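Endoglucanase A (Clostridium acetobutylicum, PDB 3IK2) probably hydrolyses internal beta-1,4-glucosidic bonds of cellulose and related glucans, as an endoglucanase of glycoside hydrolase family 44. Local coordinates at residues Y70-E75 / Y84-D89; D312-E317 / S422-S427; L208-K213 / D264-R269. All coordinates share one frame; numbering follows the deposited sequence.

How the interactions relate
Interactions 1 and 3 both belong to the helical layer of the TIM-like barrel, whereas interaction 2 spans from a barrel loop to the mixed beta sheet built from the two ends of the chain. The centres of interactions 1 and 3 are about 30 Å apart, with nearest atoms at about 10 Å. Interaction 2 is more remote, its centre about 44 Å from that of interaction 1, on the opposite side of the chain's centre, and about 41 Å from that of interaction 3. No two of the contacts touch. The calcium ion is held elsewhere, by Glu-48, Asp-144, Asp-147 and Ser-149, none of which takes part in the three.

Interaction 1. Residues Y70-E75 / Y84-D89; sequences YDVPKE and YTAFHD
Tyr-70 lies against Phe-87 and Ala-86 in an apolar contact on the outside of the barrel, where the loop leaving helix 65-69 turns back over helix 82-93. That second helix connects barrel strands 34-37 and 99-103. Tyr-70 is the first residue to leave the helical path, and Asp-71, with positive phi, is the C-prime residue of a Schellman motif. The reversal sends the chain along the helix surface, with Tyr-70 CA 6.4 Å from Phe-87 CA and Val-72 CA 6.2 Å from Ala-86 CA.

The two aromatic side chains run side by side in the same direction. CE2 of Tyr-70 touches CD1 of Phe-87 at 3.6 Å, and CD2 of the tyrosine also reaches the phenylalanine CB. Their ring planes stand at 86°, yet the rings are offset into an oblique pair, with centroids 5.8 Å apart. Phe-87 swings its CG anti to the backbone N (chi1 177°), which lays the ring alongside Tyr-70. Both rings also rest on Ile-37 of strand 34-37, and Trp-66 meets the Tyr-70 ring edge-to-face.

Further along the loop, the Ala-86 methyl meets two neighbours on the loop side: its CB lies 3.6 Å from Tyr-70 O and 4.2 Å from Val-72 CG2. Val-72 continues onto Ser-82 and Val-83, one turn back on the same helix.

With no hydrogen bond passing between the two segments, the loop is held to the helix by shape and the burial of hydrocarbon, while the Schellman motif sets the turn with which it starts.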
loop_
_atom_site.group_PDB
_atom_site.type_symbol
_atom_site.label_atom_id
_atom_site.label_comp_id
_atom_site.label_asym_id
_atom_site.label_seq_id
_atom_site.Cartn_x
_atom_site.Cartn_y
_atom_site.Cartn_z
ATOM N N TYR A 70 -13.914 -2.953 13.527
ATOM C CA TYR A 70 -12.695 -2.915 14.351
ATOM C C TYR A 70 -12.900 -3.523 15.745
ATOM O O TYR A 70 -12.014 -3.453 16.595
ATOM C CB TYR A 70 -12.092 -1.496 14.361
ATOM C CG TYR A 70 -11.539 -1.159 12.987
ATOM C CD1 TYR A 70 -12.272 -0.417 12.072
ATOM C CD2 TYR A 70 -10.295 -1.648 12.585
ATOM C CE1 TYR A 70 -11.758 -0.152 10.771
ATOM C CE2 TYR A 70 -9.780 -1.399 11.286
ATOM C CZ TYR A 70 -10.521 -0.661 10.390
ATOM O OH TYR A 70 -10.003 -0.420 9.135
ATOM N N ASP A 71 -14.066 -4.148 15.958
ATOM C CA ASP A 71 -14.294 -5.003 17.130
ATOM C C ASP A 71 -14.195 -4.218 18.437
ATOM O O ASP A 71 -13.680 -4.711 19.443
ATOM C CB ASP A 71 -13.300 -6.168 17.126
ATOM C CG ASP A 71 -13.446 -7.052 15.904
ATOM O OD1 ASP A 71 -14.586 -7.480 15.617
ATOM O OD2 ASP A 71 -12.432 -7.344 15.222
ATOM N N VAL A 72 -14.696 -2.985 18.388
ATOM C CA VAL A 72 -14.790 -2.103 19.538
ATOM C C VAL A 72 -15.874 -2.682 20.453
ATOM O O VAL A 72 -16.979 -2.942 19.982
ATOM C CB VAL A 72 -15.201 -0.674 19.083
ATOM C CG1 VAL A 72 -15.300 0.276 20.260
ATOM C CG2 VAL A 72 -14.235 -0.141 18.013
ATOM N N PRO A 73 -15.569 -2.882 21.749
ATOM C CA PRO A 73 -16.631 -3.374 22.653
ATOM C C PRO A 73 -17.713 -2.313 22.904
ATOM O O PRO A 73 -17.442 -1.087 22.847
ATOM C CB PRO A 73 -15.875 -3.725 23.936
ATOM C CG PRO A 73 -14.599 -2.916 23.882
ATOM C CD PRO A 73 -14.281 -2.671 22.441
ATOM N N LYS A 74 -18.932 -2.762 23.177
ATOM C CA LYS A 74 -20.052 -1.812 23.235
ATOM C C LYS A 74 -19.853 -0.693 24.257
ATOM O O LYS A 74 -20.367 0.401 24.094
ATOM C CB LYS A 74 -21.430 -2.513 23.330
ATOM C CG LYS A 74 -21.931 -2.789 24.703
ATOM C CD LYS A 74 -23.094 -3.726 24.636
ATOM C CE LYS A 74 -23.292 -4.414 25.971
ATOM N NZ LYS A 74 -24.069 -5.650 25.747
ATOM N N GLU A 75 -19.049 -0.943 25.278
ATOM C CA GLU A 75 -18.845 0.070 26.307
ATOM C C GLU A 75 -17.784 1.113 25.922
ATOM O O GLU A 75 -17.615 2.124 26.600
ATOM C CB GLU A 75 -18.573 -0.594 27.658
ATOM C CG GLU A 75 -17.188 -1.096 27.853
ATOM C CD GLU A 75 -16.921 -2.476 27.240
ATOM O OE1 GLU A 75 -17.879 -3.187 26.795
ATOM O OE2 GLU A 75 -15.714 -2.843 27.212
ATOM N N TYR A 84 -9.935 3.759 16.259
ATOM C CA TYR A 84 -8.481 3.924 16.029
ATOM C C TYR A 84 -7.628 3.347 17.165
ATOM O O TYR A 84 -6.549 2.792 16.923
ATOM C CB TYR A 84 -8.133 5.400 15.778
ATOM C CG TYR A 84 -8.517 5.907 14.391
ATOM C CD1 TYR A 84 -7.619 6.656 13.638
ATOM C CD2 TYR A 84 -9.772 5.641 13.839
ATOM C CE1 TYR A 84 -7.955 7.137 12.388
ATOM C CE2 TYR A 84 -10.112 6.098 12.581
ATOM C CZ TYR A 84 -9.196 6.853 11.864
ATOM O OH TYR A 84 -9.527 7.337 10.625
ATOM N N THR A 85 -8.083 3.482 18.406
ATOM C CA THR A 85 -7.345 2.848 19.489
ATOM C C THR A 85 -7.482 1.306 19.479
ATOM O O THR A 85 -6.508 0.590 19.713
ATOM C CB THR A 85 -7.547 3.560 20.873
ATOM O OG1 THR A 85 -8.894 3.419 21.329
ATOM C CG2 THR A 85 -7.222 5.066 20.753
ATOM N N ALA A 86 -8.644 0.774 19.119
ATOM C CA ALA A 86 -8.736 -0.685 18.941
ATOM C C ALA A 86 -7.754 -1.116 17.835
ATOM O O ALA A 86 -6.981 -2.057 18.013
ATOM C CB ALA A 86 -10.168 -1.121 18.599
ATOM N N PHE A 87 -7.804 -0.408 16.702
ATOM C CA PHE A 87 -6.878 -0.632 15.587
ATOM C C PHE A 87 -5.391 -0.594 15.994
ATOM O O PHE A 87 -4.669 -1.572 15.799
ATOM C CB PHE A 87 -7.158 0.332 14.424
ATOM C CG PHE A 87 -6.198 0.182 13.285
ATOM C CD1 PHE A 87 -6.357 -0.833 12.361
ATOM C CD2 PHE A 87 -5.126 1.078 13.129
ATOM C CE1 PHE A 87 -5.448 -0.974 11.308
ATOM C CE2 PHE A 87 -4.205 0.925 12.075
ATOM C CZ PHE A 87 -4.382 -0.099 11.174
ATOM N N HIS A 88 -4.923 0.520 16.549
ATOM C CA HIS A 88 -3.491 0.612 16.903
ATOM C C HIS A 88 -3.082 -0.315 18.046
ATOM O O HIS A 88 -1.948 -0.784 18.083
ATOM C CB HIS A 88 -3.036 2.047 17.187
ATOM C CG HIS A 88 -1.543 2.169 17.359
ATOM N ND1 HIS A 88 -0.648 1.747 16.402
ATOM C CD2 HIS A 88 -0.796 2.669 18.371
ATOM C CE1 HIS A 88 0.585 1.958 16.825
ATOM N NE2 HIS A 88 0.522 2.531 18.014
ATOM N N ASP A 89 -4.000 -0.570 18.973
ATOM C CA ASP A 89 -3.768 -1.564 20.033
ATOM C C ASP A 89 -3.480 -2.950 19.457
ATOM O O ASP A 89 -2.625 -3.674 19.987
ATOM C CB ASP A 89 -4.991 -1.674 20.953
ATOM C CG ASP A 89 -5.070 -0.566 21.964
ATOM O OD1 ASP A 89 -4.166 0.296 22.013
ATOM O OD2 ASP A 89 -6.063 -0.535 22.711
#

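Interaction 2. Residues D312-E317 / S422-S427; sequences DSTYTE and SDINNS
The Asx turn of Asp-312 and Thr-314, in a barrel loop, is met by the Ile-424 side chain from the loop between strands 415-421 and 427-433 of the mixed beta sheet. Residues 312-317 follow helix 297-305, and the two strands joined by residues 422-427 are adjacent and antiparallel. The touching atoms are few: CD1 of Ile-424 comes to 3.5 Å from Asp-312 OD2 and 3.9 Å from Thr-314 OG1. It approaches the oxygen end of the carboxylate at a slant, and the isoleucine and the aspartate reach toward each other. Ile-424 places CG1 between its backbone N and carbonyl carbon (chi1 65°), and the extended second torsion then carries CD1 to the carboxylate.

The carboxylate it meets is already tied down. Asp-312 OD1 accepts two bonds from Thr-314: a short one from OG1 on the syn side, and one of 3.0 Å from the backbone N of Thr-314, which comes from above the carboxylate plane. Asp-312 OD2 forms a salt bridge with Arg-308, and an acetate ion, probably from the crystallisation liquor, lies nearby.

On the other side of the contact, Asp-423 orders the loop that carries Ile-424 through an Asx motif. Its OD1 takes the backbone N of Asn-426 at 3.1 Å, while its OD2 takes Asn-426 ND2 at 3.0 Å in a nearly straight bond (173°). Asp-423 O receives Ser-427 N and Ser-427 OG from opposite faces of its plane. A bond from Gln-305 to Asn-425 O gives a polar link beside the isoleucine.

The oxygens that CD1 meets have their polar partners within the turn, at Thr-314, or at Arg-308, so the contact between the segments themselves is van der Waals only.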
loop_
_atom_site.group_PDB
_atom_site.type_symbol
_atom_site.label_atom_id
_atom_site.label_comp_id
_atom_site.label_asym_id
_atom_site.label_seq_id
_atom_site.Cartn_x
_atom_site.Cartn_y
_atom_site.Cartn_z
ATOM N N ASP A 312 8.966 -2.086 -15.564
ATOM C CA ASP A 312 9.570 -2.646 -16.802
ATOM C C ASP A 312 9.185 -1.832 -18.054
ATOM O O ASP A 312 8.043 -1.881 -18.502
ATOM C CB ASP A 312 9.097 -4.115 -16.938
ATOM C CG ASP A 312 9.602 -4.826 -18.197
ATOM O OD1 ASP A 312 10.506 -4.322 -18.875
ATOM O OD2 ASP A 312 9.069 -5.920 -18.512
ATOM N N SER A 313 10.140 -1.115 -18.632
ATOM C CA SER A 313 9.883 -0.250 -19.782
ATOM C C SER A 313 9.626 -1.017 -21.074
ATOM O O SER A 313 9.159 -0.462 -22.063
ATOM C CB SER A 313 11.019 0.764 -19.974
ATOM O OG SER A 313 12.165 0.148 -20.535
ATOM N N THR A 314 9.906 -2.316 -21.054
ATOM C CA THR A 314 9.698 -3.173 -22.202
ATOM C C THR A 314 8.323 -3.839 -22.206
ATOM O O THR A 314 7.956 -4.516 -23.155
ATOM C CB THR A 314 10.802 -4.241 -22.309
ATOM O OG1 THR A 314 10.655 -5.194 -21.247
ATOM C CG2 THR A 314 12.187 -3.589 -22.248
ATOM N N TYR A 315 7.544 -3.630 -21.156
ATOM C CA TYR A 315 6.278 -4.319 -21.052
ATOM C C TYR A 315 5.145 -3.393 -21.383
ATOM O O TYR A 315 5.067 -2.304 -20.821
ATOM C CB TYR A 315 6.077 -4.903 -19.642
ATOM C CG TYR A 315 4.767 -5.597 -19.535
ATOM C CD1 TYR A 315 4.558 -6.814 -20.168
ATOM C CD2 TYR A 315 3.711 -5.041 -18.809
ATOM C CE1 TYR A 315 3.339 -7.466 -20.087
ATOM C CE2 TYR A 315 2.474 -5.708 -18.721
ATOM C CZ TYR A 315 2.305 -6.906 -19.371
ATOM O OH TYR A 315 1.093 -7.570 -19.307
ATOM N N THR A 316 4.250 -3.850 -22.262
ATOM C CA THR A 316 3.010 -3.130 -22.608
ATOM C C THR A 316 1.773 -3.896 -22.120
ATOM O O THR A 316 1.562 -5.086 -22.459
ATOM C CB THR A 316 2.871 -2.855 -24.133
ATOM O OG1 THR A 316 4.027 -2.168 -24.595
ATOM C CG2 THR A 316 1.683 -1.948 -24.399
ATOM N N GLU A 317 0.961 -3.223 -21.318
ATOM C CA GLU A 317 -0.215 -3.870 -20.755
ATOM C C GLU A 317 -1.406 -3.488 -21.608
ATOM O O GLU A 317 -1.381 -2.449 -22.254
ATOM C CB GLU A 317 -0.439 -3.479 -19.278
ATOM C CG GLU A 317 -1.074 -2.102 -19.054
ATOM C CD GLU A 317 -1.346 -1.792 -17.589
ATOM O OE1 GLU A 317 -0.644 -2.382 -16.733
ATOM O OE2 GLU A 317 -2.249 -0.960 -17.300
ATOM N N SER A 422 17.270 -13.998 -17.100
ATOM C CA SER A 422 17.306 -13.911 -18.556
ATOM C C SER A 422 15.911 -14.015 -19.168
ATOM O O SER A 422 15.744 -13.827 -20.374
ATOM C CB SER A 422 18.215 -14.997 -19.136
ATOM O OG SER A 422 17.693 -16.285 -18.866
ATOM N N ASP A 423 14.906 -14.291 -18.332
ATOM C CA ASP A 423 13.528 -14.318 -18.810
ATOM C C ASP A 423 12.514 -13.650 -17.861
ATOM O O ASP A 423 11.976 -14.290 -16.957
ATOM C CB ASP A 423 13.091 -15.754 -19.173
ATOM C CG ASP A 423 11.841 -15.772 -20.030
ATOM O OD1 ASP A 423 11.139 -14.726 -20.093
ATOM O OD2 ASP A 423 11.536 -16.830 -20.635
ATOM N N ILE A 424 12.240 -12.372 -18.113
ATOM C CA ILE A 424 11.271 -11.610 -17.325
ATOM C C ILE A 424 9.815 -11.925 -17.640
ATOM O O ILE A 424 8.938 -11.588 -16.853
ATOM C CB ILE A 424 11.539 -10.067 -17.355
ATOM C CG1 ILE A 424 11.349 -9.488 -18.761
ATOM C CG2 ILE A 424 12.967 -9.748 -16.831
ATOM C CD1 ILE A 424 11.862 -8.003 -18.892
ATOM N N ASN A 425 9.551 -12.554 -18.787
ATOM C CA ASN A 425 8.201 -12.969 -19.101
ATOM C C ASN A 425 7.799 -14.204 -18.286
ATOM O O ASN A 425 6.700 -14.262 -17.724
ATOM C CB ASN A 425 8.015 -13.209 -20.621
ATOM C CG ASN A 425 6.547 -13.354 -21.017
ATOM O OD1 ASN A 425 6.164 -14.262 -21.772
ATOM N ND2 ASN A 425 5.722 -12.451 -20.529
ATOM N N ASN A 426 8.703 -15.176 -18.199
ATOM C CA ASN A 426 8.347 -16.448 -17.590
ATOM C C ASN A 426 8.746 -16.577 -16.150
ATOM O O ASN A 426 8.204 -17.401 -15.418
ATOM C CB ASN A 426 8.838 -17.609 -18.447
ATOM C CG ASN A 426 8.027 -17.732 -19.718
ATOM O OD1 ASN A 426 6.823 -18.023 -19.661
ATOM N ND2 ASN A 426 8.652 -17.438 -20.865
ATOM N N SER A 427 9.649 -15.703 -15.725
ATOM C CA SER A 427 10.093 -15.721 -14.342
ATOM C C SER A 427 10.145 -14.339 -13.705
ATOM O O SER A 427 10.198 -13.308 -14.412
ATOM C CB SER A 427 11.458 -16.402 -14.262
ATOM O OG SER A 427 12.488 -15.514 -14.623
#

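Interaction 3. Residues L208-K213 / D264-R269; sequences LAQVVK and DAAGKR
The flat amide of Gln-210 has the methyl of Ala-266 over one face, with CB 3.8 Å from NE2 and about as near to CD and OE1. At its nitrogen end NE2 donates to two waters, one at 3.0 Å from NE2 and the other longer. Both waters also accept from Lys-268 NZ, the first of them only weakly. The other flat group, the Arg-269 guanidinium, leads away to Thr-346, Leu-271 O and Pro-344 O.

The contact joins two neighbouring helices of the barrel's outer layer, 198-215 and 251-266, where a Schellman motif with Gly-267 as C-prime residue ends the second. Just beyond, Lys-213 and Lys-268 run antiparallel alongside each other, Lys-213 CB lying 3.8 Å from Lys-268 CD. A bend at chi2 (-55°) brings Lys-213 CE to 3.3 Å from Arg-269 O, and a water bridges that oxygen to Lys-213 NZ, 2.8 Å from the nitrogen. Lys-213 NZ is also salt-bridged to Asp-272, and a further water joins Lys-213 O to Lys-268 NZ.

The two ammonium groups thus end well apart over touching hydrocarbon stems, and water carries the polar links between the segments.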
loop_
_atom_site.group_PDB
_atom_site.type_symbol
_atom_site.label_atom_id
_atom_site.label_comp_id
_atom_site.label_asym_id
_atom_site.label_seq_id
_atom_site.Cartn_x
_atom_site.Cartn_y
_atom_site.Cartn_z
ATOM N N LEU A 208 -3.680 20.213 6.714
ATOM C CA LEU A 208 -3.778 18.983 7.504
ATOM C C LEU A 208 -2.392 18.420 7.831
ATOM O O LEU A 208 -2.142 17.988 8.952
ATOM C CB LEU A 208 -4.662 17.947 6.809
ATOM C CG LEU A 208 -5.111 16.709 7.604
ATOM C CD1 LEU A 208 -5.639 17.088 9.026
ATOM C CD2 LEU A 208 -6.162 15.836 6.816
ATOM N N ALA A 209 -1.469 18.438 6.873
ATOM C CA ALA A 209 -0.097 18.033 7.197
ATOM C C ALA A 209 0.528 18.940 8.267
ATOM O O ALA A 209 1.262 18.462 9.119
ATOM C CB ALA A 209 0.779 17.965 5.927
ATOM N N GLN A 210 0.226 20.244 8.255
ATOM C CA GLN A 210 0.718 21.131 9.326
ATOM C C GLN A 210 0.177 20.797 10.734
ATOM O O GLN A 210 0.889 20.925 11.728
ATOM C CB GLN A 210 0.472 22.606 8.993
ATOM C CG GLN A 210 1.296 23.102 7.811
ATOM C CD GLN A 210 2.043 24.396 8.102
ATOM O OE1 GLN A 210 1.738 25.416 7.505
ATOM N NE2 GLN A 210 3.028 24.361 9.036
ATOM N N VAL A 211 -1.080 20.367 10.821
ATOM C CA VAL A 211 -1.635 19.878 12.094
ATOM C C VAL A 211 -0.854 18.668 12.646
ATOM O O VAL A 211 -0.506 18.628 13.831
ATOM C CB VAL A 211 -3.125 19.518 11.921
ATOM C CG1 VAL A 211 -3.622 18.629 13.057
ATOM C CG2 VAL A 211 -3.958 20.813 11.780
ATOM N N VAL A 212 -0.584 17.695 11.779
ATOM C CA VAL A 212 0.153 16.504 12.162
ATOM C C VAL A 212 1.526 16.865 12.744
ATOM O O VAL A 212 1.915 16.366 13.808
ATOM C CB VAL A 212 0.308 15.476 10.968
ATOM C CG1 VAL A 212 1.318 14.328 11.318
ATOM C CG2 VAL A 212 -1.049 14.890 10.567
ATOM N N LYS A 213 2.242 17.724 12.026
ATOM C CA LYS A 213 3.597 18.121 12.413
ATOM C C LYS A 213 3.595 18.911 13.671
ATOM O O LYS A 213 4.512 18.776 14.462
ATOM C CB LYS A 213 4.298 18.927 11.305
ATOM C CG LYS A 213 4.483 18.184 9.990
ATOM C CD LYS A 213 5.223 16.869 10.162
ATOM C CE LYS A 213 5.280 16.106 8.831
ATOM N NZ LYS A 213 6.359 15.108 8.922
ATOM N N ASP A 264 8.989 24.242 2.107
ATOM C CA ASP A 264 10.039 25.277 2.258
ATOM C C ASP A 264 9.543 26.530 2.961
ATOM O O ASP A 264 10.263 27.090 3.774
ATOM C CB ASP A 264 10.645 25.663 0.909
ATOM C CG ASP A 264 11.457 24.537 0.307
ATOM O OD1 ASP A 264 11.780 23.591 1.043
ATOM O OD2 ASP A 264 11.750 24.589 -0.903
ATOM N N ALA A 265 8.325 26.959 2.639
ATOM C CA ALA A 265 7.689 28.133 3.252
ATOM C C ALA A 265 7.411 27.921 4.745
ATOM O O ALA A 265 7.555 28.848 5.520
ATOM C CB ALA A 265 6.379 28.485 2.524
ATOM N N ALA A 266 7.008 26.701 5.122
ATOM C CA ALA A 266 6.675 26.358 6.506
ATOM C C ALA A 266 7.920 26.031 7.348
ATOM O O ALA A 266 7.844 25.949 8.590
ATOM C CB ALA A 266 5.744 25.190 6.524
ATOM N N GLY A 267 9.042 25.815 6.668
ATOM C CA GLY A 267 10.303 25.530 7.308
ATOM C C GLY A 267 10.488 24.087 7.720
ATOM O O GLY A 267 11.371 23.800 8.534
ATOM N N LYS A 268 9.667 23.174 7.184
ATOM C CA LYS A 268 9.806 21.743 7.489
ATOM C C LYS A 268 9.082 20.907 6.406
ATOM O O LYS A 268 8.120 21.372 5.784
ATOM C CB LYS A 268 9.218 21.412 8.890
ATOM C CG LYS A 268 7.677 21.422 8.900
ATOM C CD LYS A 268 7.001 21.323 10.288
ATOM C CE LYS A 268 6.954 22.647 11.027
ATOM N NZ LYS A 268 5.871 22.586 12.097
ATOM N N ARG A 269 9.542 19.676 6.211
ATOM C CA ARG A 269 8.859 18.733 5.352
ATOM C C ARG A 269 7.390 18.498 5.779
ATOM O O ARG A 269 7.105 18.080 6.897
ATOM C CB ARG A 269 9.662 17.425 5.257
ATOM C CG ARG A 269 8.981 16.340 4.481
ATOM C CD ARG A 269 9.900 15.125 4.287
ATOM N NE ARG A 269 11.013 15.388 3.363
ATOM C CZ ARG A 269 10.963 15.266 2.040
ATOM N NH1 ARG A 269 9.845 14.879 1.421
ATOM N NH2 ARG A 269 12.040 15.543 1.328
HETATM O O HOH W 1 2.953 22.415 11.699
HETATM O O HOH W 2 5.043 25.701 10.773
HETATM O O HOH W 3 8.513 16.893 8.902
HETATM O O HOH W 4 7.025 20.490 13.784
#